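Aryl acylamidase (bacterium CSBL00001, PDB 4YJ6) probably hydrolyses the amide bond of acylated aryl amines, releasing the aryl amine and a carboxylate, as a member of the amidase signature family. Local coordinates at residues Gln24-Glu29 and Ala62-Ile67; Glu15-Val20 and Gly74-Val79. All blocks are in the same frame, centred on the assembly; numbering follows the deposited sequence.

Contact 1. Residues Gln24-Glu29 and Ala62-Ile67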
loop_
_atom_site.group_PDB
_atom_site.type_symbol
_atom_site.label_atom_id
_atom_site.label_comp_id
_atom_site.label_asym_id
_atom_site.label_seq_id
_atom_site.Cartn_x
_atom_site.Cartn_y
_atom_site.Cartn_z
ATOM N N GLN A 24 -10.756 22.356 19.336
ATOM C CA GLN A 24 -11.552 23.052 18.338
ATOM C C GLN A 24 -12.656 22.183 17.764
ATOM O O GLN A 24 -13.691 22.683 17.315
ATOM C CB GLN A 24 -10.689 23.547 17.200
ATOM C CG GLN A 24 -9.784 24.704 17.577
ATOM C CD GLN A 24 -8.926 25.112 16.394
ATOM O OE1 GLN A 24 -9.436 25.601 15.398
ATOM N NE2 GLN A 24 -7.625 24.849 16.488
ATOM N N ILE A 25 -12.438 20.875 17.774
ATOM C CA ILE A 25 -13.439 19.957 17.263
ATOM C C ILE A 25 -13.391 18.734 18.165
ATOM O O ILE A 25 -12.317 18.324 18.583
ATOM C CB ILE A 25 -13.146 19.551 15.789
ATOM C CG1 ILE A 25 -14.312 18.750 15.207
ATOM C CG2 ILE A 25 -11.836 18.759 15.677
ATOM C CD1 ILE A 25 -14.172 18.529 13.676
ATOM N N SER A 26 -14.554 18.179 18.485
ATOM C CA SER A 26 -14.621 16.956 19.281
ATOM C C SER A 26 -14.330 15.728 18.421
ATOM O O SER A 26 -14.714 15.696 17.277
ATOM C CB SER A 26 -16.042 16.768 19.820
ATOM O OG SER A 26 -16.097 15.566 20.606
ATOM N N PRO A 27 -13.693 14.695 19.014
ATOM C CA PRO A 27 -13.596 13.392 18.333
ATOM C C PRO A 27 -14.969 12.920 17.838
ATOM O O PRO A 27 -15.059 12.333 16.761
ATOM C CB PRO A 27 -13.077 12.465 19.423
ATOM C CG PRO A 27 -12.360 13.357 20.381
ATOM C CD PRO A 27 -13.085 14.672 20.352
ATOM N N ARG A 28 -16.030 13.171 18.605
ATOM C CA ARG A 28 -17.362 12.798 18.139
ATOM C C ARG A 28 -17.687 13.432 16.801
ATOM O O ARG A 28 -18.274 12.798 15.934
ATOM C CB ARG A 28 -18.446 13.238 19.136
ATOM C CG ARG A 28 -18.357 12.624 20.541
ATOM C CD ARG A 28 -19.557 13.147 21.335
ATOM N NE ARG A 28 -19.651 12.692 22.724
ATOM C CZ ARG A 28 -20.329 11.617 23.118
ATOM N NH1 ARG A 28 -20.959 10.842 22.204
ATOM N NH2 ARG A 28 -20.395 11.339 24.436
ATOM N N GLU A 29 -17.318 14.708 16.627
ATOM C CA GLU A 29 -17.672 15.405 15.420
ATOM C C GLU A 29 -16.772 14.920 14.273
ATOM O O GLU A 29 -17.208 14.804 13.150
ATOM C CB GLU A 29 -17.547 16.920 15.595
ATOM C CG GLU A 29 -17.998 17.649 14.366
ATOM C CD GLU A 29 -17.934 19.169 14.499
ATOM O OE1 GLU A 29 -18.043 19.863 13.444
ATOM O OE2 GLU A 29 -17.773 19.662 15.648
ATOM N N ALA A 62 -15.115 8.118 24.522
ATOM C CA ALA A 62 -14.111 7.894 25.553
ATOM C C ALA A 62 -12.922 8.851 25.353
ATOM O O ALA A 62 -12.360 9.369 26.316
ATOM C CB ALA A 62 -13.654 6.415 25.529
ATOM N N LEU A 63 -12.561 9.092 24.095
ATOM C CA LEU A 63 -11.434 9.991 23.799
ATOM C C LEU A 63 -11.825 11.410 24.199
ATOM O O LEU A 63 -11.037 12.170 24.806
ATOM C CB LEU A 63 -11.132 9.936 22.299
ATOM C CG LEU A 63 -9.695 10.171 21.793
ATOM C CD1 LEU A 63 -9.683 10.764 20.379
ATOM C CD2 LEU A 63 -8.682 10.836 22.723
ATOM N N GLU A 64 -13.066 11.759 23.886
ATOM C CA GLU A 64 -13.557 13.086 24.233
ATOM C C GLU A 64 -13.506 13.268 25.748
ATOM O O GLU A 64 -13.075 14.330 26.235
ATOM C CB GLU A 64 -14.973 13.275 23.721
ATOM C CG GLU A 64 -15.600 14.618 24.168
ATOM C CD GLU A 64 -17.066 14.705 23.813
ATOM O OE1 GLU A 64 -17.408 15.392 22.826
ATOM O OE2 GLU A 64 -17.888 14.078 24.529
ATOM N N ARG A 65 -13.914 12.237 26.496
ATOM C CA ARG A 65 -13.876 12.362 27.957
ATOM C C ARG A 65 -12.447 12.564 28.460
ATOM O O ARG A 65 -12.199 13.419 29.301
ATOM C CB ARG A 65 -14.518 11.156 28.630
ATOM C CG ARG A 65 -14.693 11.366 30.150
ATOM C CD ARG A 65 -14.888 10.019 30.928
ATOM N NE ARG A 65 -13.734 9.144 30.755
ATOM C CZ ARG A 65 -12.561 9.310 31.363
ATOM N NH1 ARG A 65 -12.386 10.289 32.230
ATOM N NH2 ARG A 65 -11.554 8.494 31.111
ATOM N N ARG A 66 -11.489 11.797 27.940
ATOM C CA ARG A 66 -10.108 11.959 28.350
ATOM C C ARG A 66 -9.575 13.357 28.014
ATOM O O ARG A 66 -8.875 13.961 28.824
ATOM C CB ARG A 66 -9.217 10.900 27.713
ATOM C CG ARG A 66 -9.432 9.515 28.343
ATOM C CD ARG A 66 -8.406 8.526 27.800
ATOM N NE ARG A 66 -8.834 7.951 26.527
ATOM C CZ ARG A 66 -8.085 7.852 25.429
ATOM N NH1 ARG A 66 -6.829 8.331 25.384
ATOM N NH2 ARG A 66 -8.611 7.257 24.360
ATOM N N ILE A 67 -9.903 13.867 26.825
ATOM C CA ILE A 67 -9.464 15.214 26.443
ATOM C C ILE A 67 -10.039 16.257 27.402
ATOM O O ILE A 67 -9.341 17.183 27.838
ATOM C CB ILE A 67 -9.926 15.536 25.003
ATOM C CG1 ILE A 67 -9.086 14.713 24.023
ATOM C CG2 ILE A 67 -9.846 17.060 24.713
ATOM C CD1 ILE A 67 -9.565 14.847 22.573
#
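Glu64 spreads its carboxylate between two residues at the start of helix 27-45, giving one oxygen to Ser26 and the other to Arg28. Ser26 OG donates to Glu64 OE1 at 2.6 Å, reaching the anti side of that oxygen from somewhat out of the carboxylate plane. Arg28 NE meets Glu64 OE2 at 2.9 Å in a salt bridge with a nearly straight N-H...O angle of 166°. OE2 lies close to the guanidinium plane, while the nitrogen stands above the carboxylate plane; the two planes are 55° apart. The extended Arg28 chain crosses that of Glu64 almost at a right angle, and its CD passes 3.4 Å from Glu64 OE1. This charged side is the one facing solvent, since the arginine is exposed and Ser26 and Glu64 are partly so. Behind it the apolar packing is close: buried Pro27 points its ring at helix 53-69, with CG 3.7 Å from Leu63 CD1 and 3.9 Å from Ile67 CD1. With OG turned trans to the backbone N (chi1 -180°) and beside its own carbonyl carbon, Ser26 can accept from Arg28 N at 3.1 Å, the N-cap bond. Accepting there while donating to Glu64 OE1 probably holds the rotation of the capping hydroxyl. Losing the carboxylate to an alanine here is likely to leave Arg28 without its charged mate and Ser26 OG without this acceptor, the arginine end being freer to swing. A serine N-cap followed by proline in the first turn is a classic helix start, here packed against the helix 53-69 that comes next in the chain.

Contact 2. Residues Glu15-Val20 and Gly74-Val79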
loop_
_atom_site.group_PDB
_atom_site.type_symbol
_atom_site.label_atom_id
_atom_site.label_comp_id
_atom_site.label_asym_id
_atom_site.label_seq_id
_atom_site.Cartn_x
_atom_site.Cartn_y
_atom_site.Cartn_z
ATOM N N GLU A 15 -3.223 18.275 10.799
ATOM C CA GLU A 15 -4.239 19.298 11.100
ATOM C C GLU A 15 -5.295 18.773 12.055
ATOM O O GLU A 15 -5.665 19.455 12.998
ATOM C CB GLU A 15 -4.893 19.798 9.819
ATOM C CG GLU A 15 -3.942 20.700 9.034
ATOM C CD GLU A 15 -4.469 21.102 7.669
ATOM O OE1 GLU A 15 -5.122 20.276 6.998
ATOM O OE2 GLU A 15 -4.186 22.259 7.237
ATOM N N ILE A 16 -5.802 17.570 11.807
ATOM C CA ILE A 16 -6.803 16.996 12.718
ATOM C C ILE A 16 -6.268 16.809 14.123
ATOM O O ILE A 16 -6.960 17.087 15.120
ATOM C CB ILE A 16 -7.333 15.668 12.179
ATOM C CG1 ILE A 16 -8.201 15.986 10.943
ATOM C CG2 ILE A 16 -8.208 14.976 13.241
ATOM C CD1 ILE A 16 -8.484 14.801 10.104
ATOM N N VAL A 17 -5.054 16.292 14.246
ATOM C CA VAL A 17 -4.461 16.121 15.569
ATOM C C VAL A 17 -4.515 17.454 16.327
ATOM O O VAL A 17 -4.855 17.517 17.504
ATOM C CB VAL A 17 -3.006 15.651 15.471
ATOM C CG1 VAL A 17 -2.261 15.871 16.787
ATOM C CG2 VAL A 17 -2.958 14.169 15.072
ATOM N N GLU A 18 -4.150 18.528 15.641
ATOM C CA GLU A 18 -4.111 19.836 16.315
ATOM C C GLU A 18 -5.519 20.346 16.638
ATOM O O GLU A 18 -5.744 20.938 17.713
ATOM C CB GLU A 18 -3.326 20.830 15.447
ATOM C CG GLU A 18 -3.398 22.283 15.916
ATOM C CD GLU A 18 -2.749 22.521 17.259
ATOM O OE1 GLU A 18 -1.929 21.683 17.709
ATOM O OE2 GLU A 18 -3.065 23.570 17.869
ATOM N N LEU A 19 -6.459 20.160 15.708
ATOM C CA LEU A 19 -7.851 20.575 15.907
ATOM C C LEU A 19 -8.430 19.861 17.127
ATOM O O LEU A 19 -9.141 20.451 17.936
ATOM C CB LEU A 19 -8.711 20.182 14.718
ATOM C CG LEU A 19 -9.181 21.202 13.665
ATOM C CD1 LEU A 19 -8.631 22.635 13.815
ATOM C CD2 LEU A 19 -9.052 20.664 12.251
ATOM N N VAL A 20 -8.108 18.583 17.270
ATOM C CA VAL A 20 -8.673 17.817 18.382
ATOM C C VAL A 20 -7.948 18.155 19.704
ATOM O O VAL A 20 -8.595 18.381 20.731
ATOM C CB VAL A 20 -8.630 16.291 18.047
ATOM C CG1 VAL A 20 -8.924 15.451 19.290
ATOM C CG2 VAL A 20 -9.630 15.972 16.906
ATOM N N GLY A 74 -3.224 9.843 22.758
ATOM C CA GLY A 74 -2.160 9.395 21.877
ATOM C C GLY A 74 -1.734 10.404 20.827
ATOM O O GLY A 74 -2.322 11.480 20.647
HETATM N N MSE A 75 -0.679 10.051 20.102
HETATM C CA MSE A 75 -0.074 11.031 19.204
HETATM C C MSE A 75 -0.893 11.259 17.920
HETATM O O MSE A 75 -0.628 12.203 17.163
HETATM C CB MSE A 75 1.370 10.631 18.890
HETATM C CG MSE A 75 1.567 9.623 17.823
HETATM SE SE MSE A 75 3.547 9.241 17.692
HETATM C CE MSE A 75 3.503 8.248 19.424
ATOM N N LEU A 76 -1.853 10.378 17.639
ATOM C CA LEU A 76 -2.761 10.567 16.504
ATOM C C LEU A 76 -4.192 10.760 17.011
ATOM O O LEU A 76 -5.159 10.430 16.342
ATOM C CB LEU A 76 -2.708 9.363 15.551
ATOM C CG LEU A 76 -1.389 9.262 14.779
ATOM C CD1 LEU A 76 -1.439 7.990 13.903
ATOM C CD2 LEU A 76 -1.181 10.462 13.910
ATOM N N ALA A 77 -4.331 11.323 18.200
ATOM C CA ALA A 77 -5.662 11.415 18.790
ATOM C C ALA A 77 -6.692 12.088 17.879
ATOM O O ALA A 77 -6.554 13.262 17.488
ATOM C CB ALA A 77 -5.595 12.143 20.175
ATOM N N GLY A 78 -7.723 11.329 17.541
ATOM C CA GLY A 78 -8.836 11.838 16.762
ATOM C C GLY A 78 -8.693 11.678 15.252
ATOM O O GLY A 78 -9.610 11.984 14.521
ATOM N N VAL A 79 -7.549 11.202 14.774
ATOM C CA VAL A 79 -7.372 11.070 13.327
ATOM C C VAL A 79 -8.198 9.887 12.847
ATOM O O VAL A 79 -7.987 8.775 13.313
ATOM C CB VAL A 79 -5.895 10.811 13.002
ATOM C CG1 VAL A 79 -5.715 10.477 11.485
ATOM C CG2 VAL A 79 -5.072 12.015 13.388
HETATM O O HOH W 1 -5.132 15.252 19.013
#
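Val17 and Val79 meet methyl against methyl, their branches crossing obliquely with CG2 to CG2 at 3.5 Å, tighter than usual van der Waals contact. In Val17, CG1 is anti to the backbone N (chi1 163°), which leaves CG2 anti to the carbonyl carbon and directed at the loop, 3.7 Å from Met75 O (a selenomethionine) and 4.3 Å from Leu76 CD2. One turn of helix separates Val20 from Ile16, and both point at the loop: Ile16 CG2 rests 3.5 Å from Gly78 O, and Val20 CG1 lies 3.7 Å from Ala77 O. Between them the loop presents Gly78, where a CB at its backbone angles (phi 91°) would run into the carbonyl O of Ala77 and into Val20 CG2. No direct hydrogen bond crosses the contact; one water donates to both Val17 O (2.7 Å) and Ala77 O (2.9 Å). Two overlapping beta turns, type I over Gly74-Ala77 and type II over Leu76-Val79, shape the loop. Helix 13-21 lies against the link from helix 53-69 to strand 80-84, whose backbone bonds to Glu123 and Asp124, just before strand 126-131, and to Leu126 at its start, while Val240 of helix 231-241 touches Met75 and Leu76.

Overall arrangement
Contact 1 is nested within the chain loop that contact 2 closes, and their centres lie 10 Å apart. They touch directly: Ile67 CD1 is 3.4 Å from Val20 CG1, and Leu63 CD1 is 3.5 Å from Gly78 N, so one face of helix 53-69 reaches both contacts. Along the chain, helix 13-21 leads into the segment before helix 27-45, where Gln24 N probably bonds to Leu19 O at 2.9 Å. Asp124 offers a further tie, its OD2 taking both Arg66 NH1 and Gly74 N. Contact 1, partly buried, packs one helix start on another helix; contact 2, buried, packs a helix on a loop. Their centres lie about 29 and 23 Å from the chain centre, and neither includes a ligand.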